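Local coordinates for protein immunomodulatory active chitinase (Trichuris suis, PDB 6G9C) that probably binds and hydrolyses chitin as a family 18 glycoside hydrolase and has immunomodulatory properties in inflammatory lung disease, at residues A[276-284]-A[292-300]; A[46-57]-A[370-379]. All coordinates share one frame; numbering follows the deposited sequence.

Contact 1: A[276-284]-A[292-300]; sequences GRGWTLSDA and PAQGSSTAT. With EDO (1,2-ethanediol), chain D.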
loop_
_atom_site.group_PDB
_atom_site.type_symbol
_atom_site.label_atom_id
_atom_site.label_comp_id
_atom_site.label_asym_id
_atom_site.label_seq_id
_atom_site.Cartn_x
_atom_site.Cartn_y
_atom_site.Cartn_z
ATOM N N GLY A 276 -5.258 16.199 -28.697
ATOM C CA GLY A 276 -4.968 17.143 -29.753
ATOM C C GLY A 276 -5.790 18.409 -29.569
ATOM O O GLY A 276 -6.657 18.491 -28.692
ATOM N N ARG A 277 -5.503 19.396 -30.419
ATOM C CA ARG A 277 -6.211 20.672 -30.406
ATOM C C ARG A 277 -6.761 20.946 -31.790
ATOM O O ARG A 277 -6.171 20.541 -32.798
ATOM C CB ARG A 277 -5.317 21.834 -29.979
ATOM C CG ARG A 277 -4.819 21.695 -28.555
ATOM C CD ARG A 277 -4.254 22.988 -27.979
ATOM N NE ARG A 277 -4.047 22.793 -26.545
ATOM C CZ ARG A 277 -4.989 22.947 -25.623
ATOM N NH1 ARG A 277 -6.201 23.368 -25.969
ATOM N NH2 ARG A 277 -4.707 22.702 -24.349
ATOM N N GLY A 278 -7.888 21.644 -31.835
ATOM C CA GLY A 278 -8.683 21.696 -33.044
ATOM C C GLY A 278 -9.247 23.068 -33.337
ATOM O O GLY A 278 -9.457 23.891 -32.442
ATOM N N TRP A 279 -9.527 23.279 -34.619
ATOM C CA TRP A 279 -10.133 24.485 -35.162
ATOM C C TRP A 279 -11.311 24.122 -36.063
ATOM O O TRP A 279 -11.409 23.004 -36.577
ATOM C CB TRP A 279 -9.138 25.279 -36.008
ATOM C CG TRP A 279 -7.980 25.910 -35.274
ATOM C CD1 TRP A 279 -7.849 27.227 -34.919
ATOM C CD2 TRP A 279 -6.765 25.263 -34.870
ATOM N NE1 TRP A 279 -6.634 27.432 -34.299
ATOM C CE2 TRP A 279 -5.951 26.243 -34.263
ATOM C CE3 TRP A 279 -6.290 23.950 -34.962
ATOM C CZ2 TRP A 279 -4.694 25.948 -33.746
ATOM C CZ3 TRP A 279 -5.039 23.661 -34.449
ATOM C CH2 TRP A 279 -4.261 24.660 -33.838
ATOM N N THR A 280 -12.187 25.105 -36.291
ATOM C CA THR A 280 -13.123 25.073 -37.411
ATOM C C THR A 280 -12.533 25.950 -38.508
ATOM O O THR A 280 -12.265 27.136 -38.281
ATOM C CB THR A 280 -14.511 25.567 -37.001
ATOM O OG1 THR A 280 -15.037 24.713 -35.976
ATOM C CG2 THR A 280 -15.456 25.586 -38.190
ATOM N N LEU A 281 -12.294 25.360 -39.672
ATOM C CA LEU A 281 -11.652 26.079 -40.762
ATOM C C LEU A 281 -12.572 27.156 -41.320
ATOM O O LEU A 281 -13.792 26.975 -41.398
ATOM C CB LEU A 281 -11.272 25.107 -41.880
ATOM C CG LEU A 281 -10.267 24.016 -41.508
ATOM C CD1 LEU A 281 -10.221 22.968 -42.599
ATOM C CD2 LEU A 281 -8.896 24.637 -41.301
ATOM N N SER A 282 -11.977 28.284 -41.720
ATOM C CA SER A 282 -12.736 29.289 -42.455
ATOM C C SER A 282 -13.128 28.786 -43.832
ATOM O O SER A 282 -14.182 29.163 -44.353
ATOM C CB SER A 282 -11.922 30.571 -42.601
ATOM O OG SER A 282 -11.514 31.048 -41.340
ATOM N N ASP A 283 -12.289 27.946 -44.431
ATOM C CA ASP A 283 -12.454 27.490 -45.805
ATOM C C ASP A 283 -12.126 26.005 -45.836
ATOM O O ASP A 283 -10.967 25.621 -45.649
ATOM C CB ASP A 283 -11.545 28.278 -46.750
ATOM C CG ASP A 283 -11.812 27.984 -48.208
ATOM O OD1 ASP A 283 -12.169 26.832 -48.544
ATOM O OD2 ASP A 283 -11.645 28.906 -49.032
ATOM N N ALA A 284 -13.137 25.172 -46.096
ATOM C CA ALA A 284 -12.940 23.727 -46.070
ATOM C C ALA A 284 -11.979 23.244 -47.149
ATOM O O ALA A 284 -11.469 22.123 -47.049
ATOM C CB ALA A 284 -14.283 23.014 -46.215
ATOM N N PRO A 292 -6.488 29.429 -42.528
ATOM C CA PRO A 292 -7.296 30.318 -41.683
ATOM C C PRO A 292 -8.385 29.538 -40.963
ATOM O O PRO A 292 -8.939 28.568 -41.491
ATOM C CB PRO A 292 -7.888 31.324 -42.681
ATOM C CG PRO A 292 -7.873 30.614 -43.989
ATOM C CD PRO A 292 -6.650 29.719 -43.959
ATOM N N ALA A 293 -8.681 29.970 -39.740
ATOM C CA ALA A 293 -9.713 29.359 -38.922
ATOM C C ALA A 293 -10.684 30.427 -38.452
ATOM O O ALA A 293 -10.317 31.593 -38.286
ATOM C CB ALA A 293 -9.128 28.650 -37.712
ATOM N N GLN A 294 -11.931 30.018 -38.239
ATOM C CA GLN A 294 -12.961 30.923 -37.754
ATOM C C GLN A 294 -13.299 30.698 -36.288
ATOM O O GLN A 294 -14.080 31.462 -35.720
ATOM C CB GLN A 294 -14.226 30.791 -38.604
ATOM C CG GLN A 294 -14.902 29.435 -38.543
ATOM C CD GLN A 294 -16.211 29.418 -39.315
ATOM O OE1 GLN A 294 -16.225 29.237 -40.534
ATOM N NE2 GLN A 294 -17.316 29.625 -38.608
ATOM N N GLY A 295 -12.737 29.668 -35.669
ATOM C CA GLY A 295 -12.967 29.412 -34.264
ATOM C C GLY A 295 -12.447 28.038 -33.889
ATOM O O GLY A 295 -11.753 27.383 -34.668
ATOM N N SER A 296 -12.798 27.619 -32.678
ATOM C CA SER A 296 -12.376 26.320 -32.179
ATOM C C SER A 296 -13.126 25.200 -32.894
ATOM O O SER A 296 -14.182 25.411 -33.494
ATOM C CB SER A 296 -12.646 26.230 -30.688
ATOM O OG SER A 296 -14.020 26.485 -30.463
ATOM N N SER A 297 -12.570 23.988 -32.813
ATOM C CA SER A 297 -13.290 22.816 -33.288
ATOM C C SER A 297 -14.501 22.546 -32.406
ATOM O O SER A 297 -14.497 22.834 -31.207
ATOM C CB SER A 297 -12.385 21.587 -33.279
ATOM O OG SER A 297 -11.806 21.443 -31.995
ATOM N N THR A 298 -15.540 21.970 -33.015
ATOM C CA THR A 298 -16.736 21.577 -32.283
ATOM C C THR A 298 -16.381 20.599 -31.167
ATOM O O THR A 298 -15.528 19.725 -31.341
ATOM C CB THR A 298 -17.737 20.925 -33.239
ATOM O OG1 THR A 298 -17.941 21.770 -34.378
ATOM C CG2 THR A 298 -19.071 20.698 -32.547
ATOM N N ALA A 299 -17.044 20.744 -30.017
ATOM C CA ALA A 299 -16.798 19.838 -28.899
ATOM C C ALA A 299 -17.021 18.392 -29.327
ATOM O O ALA A 299 -17.920 18.094 -30.120
ATOM C CB ALA A 299 -17.710 20.188 -27.719
ATOM N N THR A 300 -16.193 17.487 -28.809
ATOM C CA THR A 300 -16.262 16.084 -29.206
ATOM C C THR A 300 -17.121 15.280 -28.228
ATOM O O THR A 300 -17.500 15.755 -27.154
ATOM C CB THR A 300 -14.854 15.483 -29.328
ATOM O OG1 THR A 300 -14.117 15.706 -28.123
ATOM C CG2 THR A 300 -14.097 16.139 -30.476
HETATM C C1 EDO D . -2.225 20.188 -19.938
HETATM O O1 EDO D . -1.689 21.346 -19.306
HETATM C C2 EDO D . -2.486 20.462 -21.417
HETATM O O2 EDO D . -3.264 21.653 -21.568
HETATM O O HOH W 1 -9.453 27.458 -43.964
#
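Thr280 and Gln294 set the pattern of this contact: the threonine branches, with one arm reaching a backbone carbonyl and the other laid against the glutamine chain. Its OG1, anti to its own carbonyl carbon (chi1 -61°), donates to Ser296 O at 2.7 Å, the donor tilted from the carbonyl plane; Gln340 NE2 is a further partner of this hydroxyl. The same torsion sets CG2 anti to the backbone N, where it lies 3.9 Å from Gln294 CG, and the extended glutamine chain runs obliquely across it. The threonine's own N and O are both bonded to the 292-300 backbone. Gln294 N meets Thr280 O at 2.9 Å, nearly head-on to the carbonyl, while Thr280 N donates to Gly295 O at 2.8 Å from above the carbonyl plane.

Here strand 268-281, the seventh of the TIM barrel, runs out into the alpha+beta insertion domain of chitotriosidase-like family 18 enzymes. The contact joins its outgoing end to the loop that follows, in short antiparallel pairing that turns a corner at Gln294 and Gly295. The bond leaving CA of Trp279 points away from that loop, yet CB and CD1 still touch it, CD1 lying 3.4 Å from Ala293 CB, which approaches obliquely to the indole; NE1 is bonded instead to Glu227 O. Beyond the corner, Ser297 N donates to Gly278 O at 3.1 Å. At the other end Ser282 N bonds Pro292 O, 3.1 Å away and almost straight, and Ser282 OG sits 3.1 Å from Ala293 C. Water 1 accepts from Asp283 N and may also donate to Pro292 O.

Contact 2: A[46-57]-A[370-379]; sequences RPGNGKYNPEHY and LDYDDFLGSF. With EDO (1,2-ethanediol), chain C.
Phe375 presents one face to Tyr52, whose CD2 stands over the ring centre in an edge-to-face pair, centroids 4.8 Å apart and planes at 71°. At the rim of the phenylalanine lie the carbonyl oxygens of Gly50 and Lys51; Lys51 O lies 3.5 Å from Phe375 CZ. The chi1 of 58°, which sets the ring between its own backbone N and carbonyl carbon, carries it in among these groups. His56 receives both Phe375 CE2 and Leu376 CD2 over a face, the methyl 4.0 Å from the ring centroid of His56 in a CH-pi contact. Asn53 N donates to His56 ND1, which helps fix the imidazole's rotation.

Arg46 NH1 donates a nearly straight hydrogen bond to Asp371 OD1 (2.7 Å), part of a salt bridge, lying in the guanidinium plane but meeting the carboxylate from above its plane. Water 2 bridges Arg46 NH2 and the same OD1, while water 3 joins Arg46 NH1 to Gly50 O and Asp371 O. Asp371 OD2 goes to Thr40 OG1. Together the aromatic cluster and the buried ion pair join the loops after strands 34-40 and 364-368, neighbours in the family 18 TIM barrel, at the seam where its last strand meets its first.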
loop_
_atom_site.group_PDB
_atom_site.type_symbol
_atom_site.label_atom_id
_atom_site.label_comp_id
_atom_site.label_asym_id
_atom_site.label_seq_id
_atom_site.Cartn_x
_atom_site.Cartn_y
_atom_site.Cartn_z
ATOM N N ARG A 46 -16.470 11.240 -17.788
ATOM C CA ARG A 46 -16.701 11.000 -19.204
ATOM C C ARG A 46 -17.643 9.813 -19.403
ATOM O O ARG A 46 -17.648 8.875 -18.602
ATOM C CB ARG A 46 -15.390 10.732 -19.921
ATOM C CG ARG A 46 -14.343 11.734 -19.565
ATOM C CD ARG A 46 -13.536 12.148 -20.756
ATOM N NE ARG A 46 -12.800 13.357 -20.418
ATOM C CZ ARG A 46 -11.500 13.399 -20.154
ATOM N NH1 ARG A 46 -10.762 12.303 -20.214
ATOM N NH2 ARG A 46 -10.938 14.559 -19.847
ATOM N N PRO A 47 -18.447 9.837 -20.463
ATOM C CA PRO A 47 -19.442 8.780 -20.673
ATOM C C PRO A 47 -18.839 7.525 -21.287
ATOM O O PRO A 47 -17.759 7.547 -21.879
ATOM C CB PRO A 47 -20.436 9.431 -21.640
ATOM C CG PRO A 47 -19.563 10.350 -22.452
ATOM C CD PRO A 47 -18.514 10.877 -21.506
ATOM N N GLY A 48 -19.578 6.421 -21.127
ATOM C CA GLY A 48 -19.314 5.190 -21.868
ATOM C C GLY A 48 -17.880 4.717 -21.734
ATOM O O GLY A 48 -17.317 4.671 -20.635
ATOM N N ASN A 49 -17.263 4.385 -22.871
ATOM C CA ASN A 49 -15.911 3.838 -22.892
ATOM C C ASN A 49 -14.838 4.904 -22.724
ATOM O O ASN A 49 -13.647 4.566 -22.717
ATOM C CB ASN A 49 -15.677 3.046 -24.188
ATOM C CG ASN A 49 -16.495 1.765 -24.247
ATOM O OD1 ASN A 49 -16.913 1.230 -23.218
ATOM N ND2 ASN A 49 -16.733 1.263 -25.463
ATOM N N GLY A 50 -15.229 6.176 -22.586
ATOM C CA GLY A 50 -14.296 7.213 -22.183
ATOM C C GLY A 50 -14.127 7.354 -20.688
ATOM O O GLY A 50 -13.181 8.017 -20.242
ATOM N N LYS A 51 -15.026 6.772 -19.895
ATOM C CA LYS A 51 -14.879 6.886 -18.447
ATOM C C LYS A 51 -13.614 6.174 -17.980
ATOM O O LYS A 51 -13.420 4.989 -18.266
ATOM C CB LYS A 51 -16.095 6.311 -17.735
ATOM C CG LYS A 51 -16.018 6.432 -16.213
ATOM C CD LYS A 51 -16.980 5.463 -15.547
ATOM C CE LYS A 51 -16.926 5.565 -14.028
ATOM N NZ LYS A 51 -17.662 6.759 -13.540
ATOM N N TYR A 52 -12.756 6.897 -17.252
ATOM C CA TYR A 52 -11.476 6.363 -16.797
ATOM C C TYR A 52 -11.520 6.171 -15.288
ATOM O O TYR A 52 -11.748 7.129 -14.539
ATOM C CB TYR A 52 -10.310 7.274 -17.189
ATOM C CG TYR A 52 -8.951 6.633 -16.963
ATOM C CD1 TYR A 52 -8.337 6.658 -15.698
ATOM C CD2 TYR A 52 -8.286 5.995 -18.005
ATOM C CE1 TYR A 52 -7.097 6.054 -15.498
ATOM C CE2 TYR A 52 -7.058 5.392 -17.815
ATOM C CZ TYR A 52 -6.467 5.423 -16.567
ATOM O OH TYR A 52 -5.241 4.823 -16.411
ATOM N N ASN A 53 -11.282 4.930 -14.852
ATOM C CA ASN A 53 -11.180 4.516 -13.462
ATOM C C ASN A 53 -9.743 4.148 -13.118
ATOM O O ASN A 53 -8.983 3.722 -13.996
ATOM C CB ASN A 53 -12.077 3.305 -13.175
ATOM C CG ASN A 53 -13.524 3.563 -13.516
ATOM O OD1 ASN A 53 -14.041 4.657 -13.274
ATOM N ND2 ASN A 53 -14.188 2.560 -14.090
ATOM N N PRO A 54 -9.344 4.291 -11.849
ATOM C CA PRO A 54 -7.976 3.909 -11.457
ATOM C C PRO A 54 -7.608 2.480 -11.825
ATOM O O PRO A 54 -6.452 2.222 -12.187
ATOM C CB PRO A 54 -7.989 4.102 -9.932
ATOM C CG PRO A 54 -9.009 5.171 -9.706
ATOM C CD PRO A 54 -10.097 4.874 -10.725
ATOM N N GLU A 55 -8.563 1.545 -11.783
ATOM C CA GLU A 55 -8.249 0.168 -12.132
ATOM C C GLU A 55 -7.992 -0.008 -13.620
ATOM O O GLU A 55 -7.591 -1.101 -14.037
ATOM C CB GLU A 55 -9.376 -0.763 -11.678
ATOM C CG GLU A 55 -10.750 -0.404 -12.222
ATOM C CD GLU A 55 -11.514 0.558 -11.319
ATOM O OE1 GLU A 55 -10.875 1.229 -10.473
ATOM O OE2 GLU A 55 -12.758 0.631 -11.458
ATOM N N HIS A 56 -8.234 1.024 -14.431
ATOM C CA HIS A 56 -7.870 0.973 -15.839
ATOM C C HIS A 56 -6.375 1.146 -16.066
ATOM O O HIS A 56 -5.907 0.889 -17.183
ATOM C CB HIS A 56 -8.652 2.033 -16.627
ATOM C CG HIS A 56 -10.101 1.699 -16.807
ATOM N ND1 HIS A 56 -11.106 2.636 -16.689
ATOM C CD2 HIS A 56 -10.716 0.523 -17.092
ATOM C CE1 HIS A 56 -12.274 2.056 -16.902
ATOM N NE2 HIS A 56 -12.067 0.771 -17.141
ATOM N N TYR A 57 -5.624 1.587 -15.051
ATOM C CA TYR A 57 -4.174 1.675 -15.175
ATOM C C TYR A 57 -3.602 0.286 -15.448
ATOM O O TYR A 57 -4.153 -0.730 -15.019
ATOM C CB TYR A 57 -3.546 2.266 -13.897
ATOM C CG TYR A 57 -2.029 2.284 -13.938
ATOM C CD1 TYR A 57 -1.351 3.244 -14.686
ATOM C CD2 TYR A 57 -1.278 1.311 -13.272
ATOM C CE1 TYR A 57 0.030 3.257 -14.755
ATOM C CE2 TYR A 57 0.116 1.321 -13.328
ATOM C CZ TYR A 57 0.755 2.281 -14.084
ATOM O OH TYR A 57 2.131 2.298 -14.167
ATOM N N LEU A 370 -3.248 9.857 -18.957
ATOM C CA LEU A 370 -3.597 8.448 -19.118
ATOM C C LEU A 370 -4.943 8.279 -19.805
ATOM O O LEU A 370 -5.147 7.311 -20.547
ATOM C CB LEU A 370 -3.641 7.760 -17.753
ATOM C CG LEU A 370 -2.332 7.455 -17.037
ATOM C CD1 LEU A 370 -2.606 7.298 -15.540
ATOM C CD2 LEU A 370 -1.674 6.194 -17.619
ATOM N N ASP A 371 -5.883 9.189 -19.556
ATOM C CA ASP A 371 -7.265 8.977 -19.960
ATOM C C ASP A 371 -7.557 9.460 -21.374
ATOM O O ASP A 371 -8.692 9.316 -21.830
ATOM C CB ASP A 371 -8.218 9.659 -18.978
ATOM C CG ASP A 371 -7.808 11.095 -18.677
ATOM O OD1 ASP A 371 -8.152 11.993 -19.481
ATOM O OD2 ASP A 371 -7.135 11.312 -17.645
ATOM N N TYR A 372 -6.568 10.010 -22.078
ATOM C CA TYR A 372 -6.781 10.384 -23.474
ATOM C C TYR A 372 -6.301 9.329 -24.461
ATOM O O TYR A 372 -6.664 9.390 -25.642
ATOM C CB TYR A 372 -6.071 11.696 -23.790
ATOM C CG TYR A 372 -6.605 12.920 -23.095
ATOM C CD1 TYR A 372 -7.955 13.058 -22.779
ATOM C CD2 TYR A 372 -5.741 13.959 -22.767
ATOM C CE1 TYR A 372 -8.426 14.232 -22.150
ATOM C CE2 TYR A 372 -6.190 15.099 -22.146
ATOM C CZ TYR A 372 -7.525 15.240 -21.848
ATOM O OH TYR A 372 -7.925 16.410 -21.229
ATOM N N ASP A 373 -5.484 8.380 -24.010
ATOM C CA ASP A 373 -5.054 7.270 -24.839
ATOM C C ASP A 373 -6.229 6.312 -25.048
ATOM O O ASP A 373 -7.261 6.388 -24.372
ATOM C CB ASP A 373 -3.888 6.553 -24.160
ATOM C CG ASP A 373 -3.008 5.753 -25.111
ATOM O OD1 ASP A 373 -3.311 5.590 -26.317
ATOM O OD2 ASP A 373 -1.975 5.253 -24.609
ATOM N N ASP A 374 -6.061 5.386 -25.981
ATOM C CA ASP A 374 -7.030 4.296 -26.159
ATOM C C ASP A 374 -6.800 3.277 -25.043
ATOM O O ASP A 374 -6.221 2.210 -25.237
ATOM C CB ASP A 374 -6.882 3.681 -27.550
ATOM C CG ASP A 374 -8.081 2.804 -27.966
ATOM O OD1 ASP A 374 -9.205 2.972 -27.434
ATOM O OD2 ASP A 374 -7.893 1.947 -28.862
ATOM N N PHE A 375 -7.232 3.642 -23.829
ATOM C CA PHE A 375 -6.852 2.847 -22.661
ATOM C C PHE A 375 -7.627 1.539 -22.545
ATOM O O PHE A 375 -7.166 0.626 -21.848
ATOM C CB PHE A 375 -7.000 3.667 -21.367
ATOM C CG PHE A 375 -8.380 4.199 -21.132
ATOM C CD1 PHE A 375 -8.749 5.436 -21.643
ATOM C CD2 PHE A 375 -9.303 3.473 -20.386
ATOM C CE1 PHE A 375 -10.018 5.943 -21.429
ATOM C CE2 PHE A 375 -10.579 3.971 -20.162
ATOM C CZ PHE A 375 -10.935 5.215 -20.688
ATOM N N LEU A 376 -8.777 1.412 -23.206
ATOM C CA LEU A 376 -9.451 0.118 -23.281
ATOM C C LEU A 376 -9.083 -0.661 -24.531
ATOM O O LEU A 376 -9.484 -1.822 -24.656
ATOM C CB LEU A 376 -10.977 0.281 -23.244
ATOM C CG LEU A 376 -11.621 1.001 -22.053
ATOM C CD1 LEU A 376 -13.146 0.979 -22.211
ATOM C CD2 LEU A 376 -11.195 0.404 -20.709
ATOM N N GLY A 377 -8.336 -0.059 -25.454
ATOM C CA GLY A 377 -8.139 -0.677 -26.757
ATOM C C GLY A 377 -9.404 -0.854 -27.570
ATOM O O GLY A 377 -9.454 -1.727 -28.443
ATOM N N SER A 378 -10.437 -0.048 -27.315
ATOM C CA SER A 378 -11.752 -0.258 -27.922
ATOM C C SER A 378 -12.077 0.720 -29.044
ATOM O O SER A 378 -13.069 0.507 -29.758
ATOM C CB SER A 378 -12.850 -0.160 -26.854
ATOM O OG SER A 378 -12.994 1.190 -26.417
ATOM N N PHE A 379 -11.292 1.785 -29.210
ATOM C CA PHE A 379 -11.586 2.797 -30.215
ATOM C C PHE A 379 -10.749 2.671 -31.480
ATOM O O PHE A 379 -11.232 3.030 -32.555
ATOM C CB PHE A 379 -11.379 4.200 -29.634
ATOM C CG PHE A 379 -12.454 4.632 -28.675
ATOM C CD1 PHE A 379 -13.626 5.215 -29.146
ATOM C CD2 PHE A 379 -12.287 4.474 -27.303
ATOM C CE1 PHE A 379 -14.619 5.628 -28.268
ATOM C CE2 PHE A 379 -13.272 4.894 -26.412
ATOM C CZ PHE A 379 -14.444 5.465 -26.898
HETATM C C1 EDO C . -5.806 19.059 -22.390
HETATM O O1 EDO C . -6.147 18.426 -21.155
HETATM C C2 EDO C . -7.131 19.413 -23.045
HETATM O O2 EDO C . -7.856 20.375 -22.269
HETATM O O HOH W 2 -8.460 14.510 -18.595
HETATM O O HOH W 3 -11.342 9.635 -21.329
HETATM O O HOH W 4 -15.547 2.240 -27.759
HETATM O O HOH W 5 -7.283 -0.270 -19.235
#

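How the contacts relate
Near the N terminus the chain leaves strand 34-40 into the loop 46-57, the first half of contact 2, and waits more than three hundred residues for its partner. In between come most of the TIM barrel's strands and helices. Late in that span strand 268-281 runs out past the barrel, and contact 1 closes a short loop of seven residues, nested wholly within the long one. Strand 308-310, helix 311-319 and strands 323-327, 332-337 and 340-343 complete the insertion domain before helix 347-360 and strand 364-368 lead to 370-379. One contact is thus local; the other joins the loops after the barrel's first and last strands, on the same end of the barrel. Their centres are about 25 Å apart.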